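Local structure of glucose dehydrogenase (Haloferax mediterranei, 2B5W) at residues L189-V194 and T313-K318; A143-L148 and W322-L327; E338-D343 and T350-S355. The protein catalyses the zinc-dependent oxidation of D-glucose and several other aldose sugars with NADP(+) or NAD(+) as electron acceptor, NADP(+) being preferred, and forms a homodimer. The protein carries 1 engineered substitution. All coordinates share one frame; numbering follows the deposited sequence.

Interaction 1 (L189-V194 and T313-K318); sequences LAMLKV and TVTFTK. With K (potassium ion), chain F.
Met191 and Thr315, one helical turn before Val194 and Lys318 in their respective helices, make the inner of two apolar touches between helices 183-194 and 306-318. Met191 CG lies 3.9 Å from Thr315 CG2, and the bend at chi3 (59°) turns the end of the thioether chain back so that Met191 CE meets the same methyl, Thr315 CG2, at 4.1 Å. The two side chains cross at about a right angle. At the outer pair both methyls of Val194 meet Lys318: CG1 lies 3.7 Å from Lys318 O, while CG2 packs on Lys318 CB at 4.0 Å. The extended remainder of the lysine chain runs on beyond this touch, so only its root serves the contact.

The polar chemistry is concentrated on the hydroxyl of Thr315. Its OG1 binds a potassium ion at 2.8 Å and is also hydrogen-bonded to Glu156 OE2, with a weak further bond to Ala311 O. The branching at CB divides the work: with chi1 at -66° the methyl stands anti to the backbone N and goes to Met191, and the hydroxyl goes to the ion and the glutamate.

Helix 149-164 covers the buried end of this seam, where Ile152, Thr155 and Glu156 pack against Met191. Leu189 and Leu192 hold helix 183-194, which follows the glycine-rich NADP(+)-binding turn, against strand 175-179 of the Rossmann sheet, and Leu189 also reaches strand 201-206.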
loop_
_atom_site.group_PDB
_atom_site.type_symbol
_atom_site.label_atom_id
_atom_site.label_comp_id
_atom_site.label_asym_id
_atom_site.label_seq_id
_atom_site.Cartn_x
_atom_site.Cartn_y
_atom_site.Cartn_z
ATOM N N LEU A 189 -14.265 14.271 -2.721
ATOM C CA LEU A 189 -15.516 13.739 -2.201
ATOM C C LEU A 189 -16.588 13.621 -3.314
ATOM O O LEU A 189 -17.282 12.614 -3.398
ATOM C CB LEU A 189 -15.973 14.624 -1.043
ATOM C CG LEU A 189 -17.225 14.192 -0.289
ATOM C CD1 LEU A 189 -17.010 12.914 0.442
ATOM C CD2 LEU A 189 -17.660 15.341 0.644
ATOM N N ALA A 190 -16.738 14.654 -4.154
ATOM C CA ALA A 190 -17.656 14.612 -5.271
ATOM C C ALA A 190 -17.242 13.568 -6.289
ATOM O O ALA A 190 -18.090 12.855 -6.849
ATOM C CB ALA A 190 -17.763 15.970 -5.950
ATOM N N MET A 191 -15.940 13.442 -6.527
ATOM C CA MET A 191 -15.469 12.371 -7.394
ATOM C C MET A 191 -15.825 10.963 -6.860
ATOM O O MET A 191 -16.212 10.088 -7.602
ATOM C CB MET A 191 -13.963 12.455 -7.638
ATOM C CG MET A 191 -13.546 13.737 -8.338
ATOM S SD MET A 191 -11.760 13.941 -8.444
ATOM C CE MET A 191 -11.311 12.446 -9.378
ATOM N N LEU A 192 -15.678 10.747 -5.569
ATOM C CA LEU A 192 -15.996 9.467 -4.966
ATOM C C LEU A 192 -17.491 9.182 -5.070
ATOM O O LEU A 192 -17.888 8.050 -5.265
ATOM C CB LEU A 192 -15.502 9.376 -3.507
ATOM C CG LEU A 192 -13.982 9.363 -3.388
ATOM C CD1 LEU A 192 -13.536 9.610 -1.958
ATOM C CD2 LEU A 192 -13.377 8.034 -3.891
ATOM N N LYS A 193 -18.320 10.217 -5.005
ATOM C CA LYS A 193 -19.744 10.001 -5.119
ATOM C C LYS A 193 -20.102 9.377 -6.457
ATOM O O LYS A 193 -21.062 8.598 -6.558
ATOM C CB LYS A 193 -20.470 11.337 -4.947
ATOM C CG LYS A 193 -21.973 11.227 -4.923
ATOM C CD LYS A 193 -22.581 12.562 -4.589
ATOM C CE LYS A 193 -24.109 12.542 -4.631
ATOM N NZ LYS A 193 -24.619 11.930 -3.404
ATOM N N VAL A 194 -19.368 9.770 -7.513
ATOM C CA VAL A 194 -19.651 9.280 -8.854
ATOM C C VAL A 194 -18.720 8.169 -9.349
ATOM O O VAL A 194 -18.869 7.692 -10.492
ATOM C CB VAL A 194 -19.734 10.441 -9.918
ATOM C CG1 VAL A 194 -20.797 11.426 -9.526
ATOM C CG2 VAL A 194 -18.403 11.115 -10.114
ATOM N N THR A 313 -11.279 14.760 -17.526
ATOM C CA THR A 313 -12.295 15.349 -18.376
ATOM C C THR A 313 -13.617 14.603 -18.327
ATOM O O THR A 313 -14.697 15.212 -18.365
ATOM C CB THR A 313 -11.871 15.578 -19.849
ATOM O OG1 THR A 313 -11.705 14.301 -20.557
ATOM C CG2 THR A 313 -10.545 16.331 -19.913
ATOM N N VAL A 314 -13.546 13.263 -18.297
ATOM C CA VAL A 314 -14.728 12.448 -18.214
ATOM C C VAL A 314 -15.391 12.585 -16.826
ATOM O O VAL A 314 -16.603 12.756 -16.728
ATOM C CB VAL A 314 -14.340 10.969 -18.520
ATOM C CG1 VAL A 314 -15.519 10.023 -18.289
ATOM C CG2 VAL A 314 -13.877 10.828 -19.963
ATOM N N THR A 315 -14.577 12.537 -15.786
ATOM C CA THR A 315 -15.097 12.692 -14.438
ATOM C C THR A 315 -15.760 14.050 -14.260
ATOM O O THR A 315 -16.842 14.169 -13.684
ATOM C CB THR A 315 -13.987 12.487 -13.453
ATOM O OG1 THR A 315 -13.530 11.119 -13.509
ATOM C CG2 THR A 315 -14.482 12.735 -11.983
ATOM N N PHE A 316 -15.137 15.098 -14.812
ATOM C CA PHE A 316 -15.724 16.445 -14.745
ATOM C C PHE A 316 -17.176 16.498 -15.215
ATOM O O PHE A 316 -18.028 17.105 -14.588
ATOM C CB PHE A 316 -14.874 17.390 -15.584
ATOM C CG PHE A 316 -15.365 18.815 -15.606
ATOM C CD1 PHE A 316 -16.319 19.204 -16.453
ATOM C CD2 PHE A 316 -14.743 19.759 -14.813
ATOM C CE1 PHE A 316 -16.770 20.524 -16.466
ATOM C CE2 PHE A 316 -15.154 21.082 -14.840
ATOM C CZ PHE A 316 -16.148 21.446 -15.672
ATOM N N THR A 317 -17.475 15.814 -16.325
ATOM C CA THR A 317 -18.809 15.757 -16.899
ATOM C C THR A 317 -19.879 15.172 -15.981
ATOM O O THR A 317 -21.074 15.463 -16.085
ATOM C CB THR A 317 -18.721 14.977 -18.221
ATOM O OG1 THR A 317 -17.812 15.658 -19.118
ATOM C CG2 THR A 317 -19.985 14.954 -18.914
ATOM N N LYS A 318 -19.418 14.341 -15.020
ATOM C CA LYS A 318 -20.299 13.707 -14.062
ATOM C C LYS A 318 -20.501 14.476 -12.760
ATOM O O LYS A 318 -21.355 14.125 -11.938
ATOM C CB LYS A 318 -19.740 12.339 -13.696
ATOM C CG LYS A 318 -19.643 11.405 -14.844
ATOM C CD LYS A 318 -19.175 9.998 -14.436
ATOM C CE LYS A 318 -18.849 9.141 -15.657
ATOM N NZ LYS A 318 -17.823 8.040 -15.397
HETATM K K K F . -14.661 8.694 -12.588
#

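Interaction 2 (A143-L148 and W322-L327); sequences AELGFL and WFLEDL
Leu324, on helix 321-327, is gripped by Leu145 and Leu148 of the loop that leads into helix 149-164. From its root outward, Leu324 CB meets Leu145 CD1 at 3.9 Å. Beyond CG the two methyls part company. Leu324 CD1 stays with Leu145, 4.2 Å from that residue's CD1, whereas Leu324 CD2 turns to Leu148, whose CD1 it approaches to 3.8 Å. With CG anti to the carbonyl carbon (chi1 -63°), the leucine fork is set to serve both partners at once.

Leu148 is itself shared, since its other methyl, CD2, reaches Leu327 CD2 one helical turn further on, at a looser 4.2 Å. The loop brings its two leucines to the helix by curling: a type I beta turn from Ala143 to Gly146 runs into a short 3-10 segment, and Leu148 N is bonded to Leu145 O at 2.9 Å. The interface is small and made wholly of aliphatic carbons.

The loop passes close to the catalytic zinc site, the side chain of Leu148 being about 6 Å from that of the zinc ligand Glu64. Helix 321-327 is wedged between this loop and the Rossmann-domain helix 183-194, where Phe323 packs on Leu187 and Ala190 and Leu327 on Leu186 and Leu187. Leu148 and Leu327 also touch Lys349 at the start of strand 349-353.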
loop_
_atom_site.group_PDB
_atom_site.type_symbol
_atom_site.label_atom_id
_atom_site.label_comp_id
_atom_site.label_asym_id
_atom_site.label_seq_id
_atom_site.Cartn_x
_atom_site.Cartn_y
_atom_site.Cartn_z
ATOM N N ALA A 143 -13.358 24.878 -20.870
ATOM C CA ALA A 143 -12.442 26.009 -20.760
ATOM C C ALA A 143 -12.716 26.839 -19.522
ATOM O O ALA A 143 -11.754 27.260 -18.884
ATOM C CB ALA A 143 -12.521 26.880 -21.959
ATOM N N GLU A 144 -13.988 27.147 -19.244
ATOM C CA GLU A 144 -14.338 28.014 -18.120
ATOM C C GLU A 144 -13.774 27.499 -16.810
ATOM O O GLU A 144 -13.198 28.236 -16.010
ATOM C CB GLU A 144 -15.877 28.216 -18.049
ATOM C CG GLU A 144 -16.344 29.043 -16.865
ATOM C CD GLU A 144 -17.842 29.031 -16.636
ATOM O OE1 GLU A 144 -18.266 29.474 -15.539
ATOM O OE2 GLU A 144 -18.580 28.576 -17.530
ATOM N N LEU A 145 -13.933 26.202 -16.573
ATOM C CA LEU A 145 -13.492 25.594 -15.331
ATOM C C LEU A 145 -12.305 24.655 -15.558
ATOM O O LEU A 145 -12.021 23.757 -14.723
ATOM C CB LEU A 145 -14.629 24.887 -14.634
ATOM C CG LEU A 145 -15.796 25.770 -14.252
ATOM C CD1 LEU A 145 -16.856 24.917 -13.522
ATOM C CD2 LEU A 145 -15.333 26.956 -13.373
ATOM N N GLY A 146 -11.521 24.953 -16.592
ATOM C CA GLY A 146 -10.446 24.035 -16.991
ATOM C C GLY A 146 -9.298 23.960 -16.007
ATOM O O GLY A 146 -8.502 22.981 -16.033
ATOM N N PHE A 147 -9.174 24.968 -15.152
ATOM C CA PHE A 147 -8.236 24.946 -14.050
ATOM C C PHE A 147 -8.514 23.858 -13.019
ATOM O O PHE A 147 -7.715 23.693 -12.127
ATOM C CB PHE A 147 -8.144 26.335 -13.398
ATOM C CG PHE A 147 -9.435 26.805 -12.803
ATOM C CD1 PHE A 147 -9.783 26.492 -11.483
ATOM C CD2 PHE A 147 -10.325 27.576 -13.545
ATOM C CE1 PHE A 147 -10.996 26.918 -10.976
ATOM C CE2 PHE A 147 -11.503 27.973 -13.038
ATOM C CZ PHE A 147 -11.852 27.674 -11.765
ATOM N N LEU A 148 -9.660 23.179 -13.103
ATOM C CA LEU A 148 -9.985 22.103 -12.189
ATOM C C LEU A 148 -9.478 20.767 -12.713
ATOM O O LEU A 148 -9.429 19.796 -11.956
ATOM C CB LEU A 148 -11.484 21.983 -11.971
ATOM C CG LEU A 148 -12.155 23.144 -11.236
ATOM C CD1 LEU A 148 -13.629 22.848 -11.093
ATOM C CD2 LEU A 148 -11.517 23.381 -9.920
ATOM N N TRP A 322 -24.342 22.164 -9.434
ATOM C CA TRP A 322 -24.381 22.963 -8.202
ATOM C C TRP A 322 -23.051 22.876 -7.488
ATOM O O TRP A 322 -22.666 23.817 -6.839
ATOM C CB TRP A 322 -25.514 22.549 -7.210
ATOM C CG TRP A 322 -25.240 21.258 -6.498
ATOM C CD1 TRP A 322 -25.658 20.013 -6.880
ATOM C CD2 TRP A 322 -24.426 21.056 -5.315
ATOM N NE1 TRP A 322 -25.175 19.071 -6.009
ATOM C CE2 TRP A 322 -24.418 19.673 -5.036
ATOM C CE3 TRP A 322 -23.713 21.902 -4.479
ATOM C CZ2 TRP A 322 -23.705 19.122 -3.980
ATOM C CZ3 TRP A 322 -23.017 21.362 -3.405
ATOM C CH2 TRP A 322 -23.018 19.986 -3.164
ATOM N N PHE A 323 -22.403 21.713 -7.545
ATOM C CA PHE A 323 -21.178 21.478 -6.795
ATOM C C PHE A 323 -20.051 22.309 -7.385
ATOM O O PHE A 323 -19.310 22.939 -6.648
ATOM C CB PHE A 323 -20.825 19.988 -6.769
ATOM C CG PHE A 323 -19.429 19.730 -6.313
ATOM C CD1 PHE A 323 -19.092 19.747 -4.970
ATOM C CD2 PHE A 323 -18.416 19.589 -7.243
ATOM C CE1 PHE A 323 -17.783 19.547 -4.563
ATOM C CE2 PHE A 323 -17.132 19.431 -6.854
ATOM C CZ PHE A 323 -16.781 19.401 -5.523
ATOM N N LEU A 324 -19.919 22.277 -8.703
ATOM C CA LEU A 324 -18.930 23.129 -9.370
ATOM C C LEU A 324 -19.201 24.626 -9.086
ATOM O O LEU A 324 -18.255 25.403 -8.938
ATOM C CB LEU A 324 -18.885 22.847 -10.865
ATOM C CG LEU A 324 -18.440 21.440 -11.234
ATOM C CD1 LEU A 324 -18.622 21.237 -12.716
ATOM C CD2 LEU A 324 -17.015 21.174 -10.840
ATOM N N GLU A 325 -20.472 25.031 -9.008
ATOM C CA GLU A 325 -20.816 26.414 -8.689
ATOM C C GLU A 325 -20.382 26.765 -7.261
ATOM O O GLU A 325 -19.787 27.810 -7.034
ATOM C CB GLU A 325 -22.327 26.636 -8.867
ATOM C CG GLU A 325 -22.826 26.538 -10.308
ATOM C CD GLU A 325 -24.342 26.673 -10.431
ATOM O OE1 GLU A 325 -25.070 26.516 -9.423
ATOM O OE2 GLU A 325 -24.817 26.936 -11.552
ATOM N N ASP A 326 -20.620 25.867 -6.302
ATOM C CA ASP A 326 -20.340 26.169 -4.900
ATOM C C ASP A 326 -18.862 26.035 -4.535
ATOM O O ASP A 326 -18.335 26.712 -3.644
ATOM C CB ASP A 326 -21.211 25.335 -3.968
ATOM C CG ASP A 326 -22.698 25.683 -4.055
ATOM O OD1 ASP A 326 -23.094 26.660 -4.727
ATOM O OD2 ASP A 326 -23.544 25.012 -3.452
ATOM N N LEU A 327 -18.162 25.142 -5.217
ATOM C CA LEU A 327 -16.747 24.935 -4.993
ATOM C C LEU A 327 -15.913 26.151 -5.342
ATOM O O LEU A 327 -14.996 26.502 -4.602
ATOM C CB LEU A 327 -16.264 23.725 -5.819
ATOM C CG LEU A 327 -14.777 23.356 -5.619
ATOM C CD1 LEU A 327 -14.577 22.602 -4.349
ATOM C CD2 LEU A 327 -14.276 22.544 -6.840
#

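Interaction 3 (E338-D343 and T350-S355); sequences EAAFDD and TAIEFS
Ala340 sits against Thr350 and Ile352 where the chain, having left strand 328-333, returns through a short 3-10 segment and a loop to the parallel strand 349-353. Both strands belong to the mixed beta sheet that also contains strand 27-37 of the GroES-like catalytic domain characteristic of zinc-containing alcohol dehydrogenases.

Ala340 has the most surface buried here and uses both its backbone and its methyl. Its carbonyl oxygen accepts a short hydrogen bond, 2.6 Å long, from Thr350 OG1. The hydroxyl lies in the carbonyl plane and on a lone pair, with a C=O...donor angle of 128°. With chi1 at 62°, Thr350 holds OG1 between its own backbone N and carbonyl carbon, aimed at the 3-10 segment, and leaves CG2 beside the N. A valine in its place would probably leave the buried carbonyl of Ala340 without this donor and so weaken the tie between the connecting segment and the strand.

Ile352, two residues on and on the same side of the strand as Thr350, receives the methyl. Ala340 CB presses on Ile352 CG1 at 3.5 Å, tighter than an ordinary van der Waals contact.

Backbone bonds pin the strand on its two edges: Thr350 and Ile352 pair with Val37 and Val35, and Ala351 with Gly330 and His332. Ala351 points its CB away from the 3-10 segment, where it meets Phe147.

Phe341 closes the apolar end of the contact. Although its CB points away from the strand, the ring swings back at about a right angle to the isoleucine chain, and Ile352 CD1 comes up to it obliquely, 3.8 Å from Phe341 CE2 and 3.9 Å from Ala340 CB.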
loop_
_atom_site.group_PDB
_atom_site.type_symbol
_atom_site.label_atom_id
_atom_site.label_comp_id
_atom_site.label_asym_id
_atom_site.label_seq_id
_atom_site.Cartn_x
_atom_site.Cartn_y
_atom_site.Cartn_z
ATOM N N GLU A 338 -5.468 39.895 -6.589
ATOM C CA GLU A 338 -5.008 39.598 -5.233
ATOM C C GLU A 338 -5.969 38.723 -4.445
ATOM O O GLU A 338 -5.540 37.837 -3.695
ATOM C CB GLU A 338 -4.740 40.898 -4.459
ATOM C CG GLU A 338 -3.417 41.550 -4.815
ATOM C CD GLU A 338 -3.429 43.057 -4.655
ATOM O OE1 GLU A 338 -3.943 43.545 -3.624
ATOM O OE2 GLU A 338 -2.927 43.757 -5.568
ATOM N N ALA A 339 -7.258 38.955 -4.619
ATOM C CA ALA A 339 -8.275 38.202 -3.892
ATOM C C ALA A 339 -8.276 36.705 -4.166
ATOM O O ALA A 339 -8.826 35.925 -3.397
ATOM C CB ALA A 339 -9.650 38.782 -4.197
ATOM N N ALA A 340 -7.657 36.278 -5.264
ATOM C CA ALA A 340 -7.535 34.856 -5.544
ATOM C C ALA A 340 -6.682 34.162 -4.488
ATOM O O ALA A 340 -6.787 32.933 -4.291
ATOM C CB ALA A 340 -6.948 34.653 -6.889
ATOM N N PHE A 341 -5.811 34.932 -3.818
ATOM C CA PHE A 341 -4.931 34.392 -2.771
ATOM C C PHE A 341 -5.500 34.568 -1.338
ATOM O O PHE A 341 -4.796 34.335 -0.357
ATOM C CB PHE A 341 -3.522 35.011 -2.905
ATOM C CG PHE A 341 -2.831 34.666 -4.210
ATOM C CD1 PHE A 341 -2.262 33.430 -4.404
ATOM C CD2 PHE A 341 -2.782 35.585 -5.245
ATOM C CE1 PHE A 341 -1.672 33.101 -5.603
ATOM C CE2 PHE A 341 -2.174 35.263 -6.446
ATOM C CZ PHE A 341 -1.589 34.020 -6.596
ATOM N N ASP A 342 -6.778 34.928 -1.235
ATOM C CA ASP A 342 -7.464 34.985 0.058
ATOM C C ASP A 342 -7.414 33.622 0.686
ATOM O O ASP A 342 -7.535 32.592 -0.002
ATOM C CB ASP A 342 -8.927 35.390 -0.090
ATOM C CG ASP A 342 -9.115 36.883 -0.273
ATOM O OD1 ASP A 342 -8.130 37.656 -0.161
ATOM O OD2 ASP A 342 -10.244 37.355 -0.533
ATOM N N ASP A 343 -7.263 33.600 2.000
ATOM C CA ASP A 343 -7.044 32.338 2.679
ATOM C C ASP A 343 -7.925 32.191 3.923
ATOM O O ASP A 343 -7.465 31.743 4.974
ATOM C CB ASP A 343 -5.536 32.142 2.959
ATOM C CG ASP A 343 -5.091 32.671 4.309
ATOM O OD1 ASP A 343 -5.410 33.833 4.648
ATOM O OD2 ASP A 343 -4.401 31.982 5.092
ATOM N N THR A 350 -10.358 29.196 -5.918
ATOM C CA THR A 350 -10.280 30.432 -6.690
ATOM C C THR A 350 -9.418 30.240 -7.890
ATOM O O THR A 350 -8.667 29.280 -7.970
ATOM C CB THR A 350 -9.679 31.562 -5.879
ATOM O OG1 THR A 350 -8.337 31.227 -5.507
ATOM C CG2 THR A 350 -10.428 31.806 -4.555
ATOM N N ALA A 351 -9.544 31.158 -8.824
ATOM C CA ALA A 351 -8.697 31.219 -9.989
ATOM C C ALA A 351 -8.528 32.667 -10.402
ATOM O O ALA A 351 -9.309 33.516 -10.012
ATOM C CB ALA A 351 -9.295 30.436 -11.152
ATOM N N ILE A 352 -7.510 32.911 -11.222
ATOM C CA ILE A 352 -7.267 34.186 -11.873
ATOM C C ILE A 352 -7.494 34.036 -13.365
ATOM O O ILE A 352 -6.960 33.134 -13.991
ATOM C CB ILE A 352 -5.836 34.664 -11.623
ATOM C CG1 ILE A 352 -5.623 34.840 -10.107
ATOM C CG2 ILE A 352 -5.576 35.986 -12.373
ATOM C CD1 ILE A 352 -4.172 34.947 -9.681
ATOM N N GLU A 353 -8.267 34.949 -13.928
ATOM C CA GLU A 353 -8.565 34.983 -15.340
ATOM C C GLU A 353 -7.639 35.971 -16.035
ATOM O O GLU A 353 -7.709 37.177 -15.773
ATOM C CB GLU A 353 -10.018 35.371 -15.580
ATOM C CG GLU A 353 -10.385 35.420 -17.063
ATOM C CD GLU A 353 -11.855 35.502 -17.270
ATOM O OE1 GLU A 353 -12.386 36.623 -17.247
ATOM O OE2 GLU A 353 -12.462 34.442 -17.504
ATOM N N PHE A 354 -6.827 35.459 -16.927
ATOM C CA PHE A 354 -5.931 36.249 -17.778
ATOM C C PHE A 354 -6.566 36.724 -19.083
ATOM O O PHE A 354 -6.236 37.802 -19.604
ATOM C CB PHE A 354 -4.649 35.466 -18.063
ATOM C CG PHE A 354 -3.739 35.394 -16.882
ATOM C CD1 PHE A 354 -3.999 34.516 -15.847
ATOM C CD2 PHE A 354 -2.644 36.230 -16.786
ATOM C CE1 PHE A 354 -3.177 34.485 -14.726
ATOM C CE2 PHE A 354 -1.829 36.193 -15.653
ATOM C CZ PHE A 354 -2.116 35.331 -14.642
ATOM N N SER A 355 -7.483 35.916 -19.610
ATOM C CA SER A 355 -8.151 36.216 -20.863
ATOM C C SER A 355 -9.351 35.308 -21.037
ATOM O O SER A 355 -9.488 34.309 -20.333
ATOM C CB SER A 355 -7.189 36.039 -22.025
ATOM O OG SER A 355 -6.970 34.663 -22.364
#

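Overall arrangement
Interactions 1 and 2 are direct neighbours: helices 306-318 and 321-327 follow each other in the chain, and Phe316 of interaction 1 packs on Leu145 and Leu324 of interaction 2. Interaction 3 touches only interaction 2, through Phe147 and Ala351, and its centre is about 24 Å from that of interaction 1. Interactions 2 and 3 are buried; interaction 1 runs from a buried methionine to an exposed lysine. Their chemistry differs accordingly: leucine packing alone in 2, apolar touches beside a potassium-bound hydroxyl in 1, and in 3 a threonine-to-carbonyl hydrogen bond fixing the connecting loop onto a sheet strand.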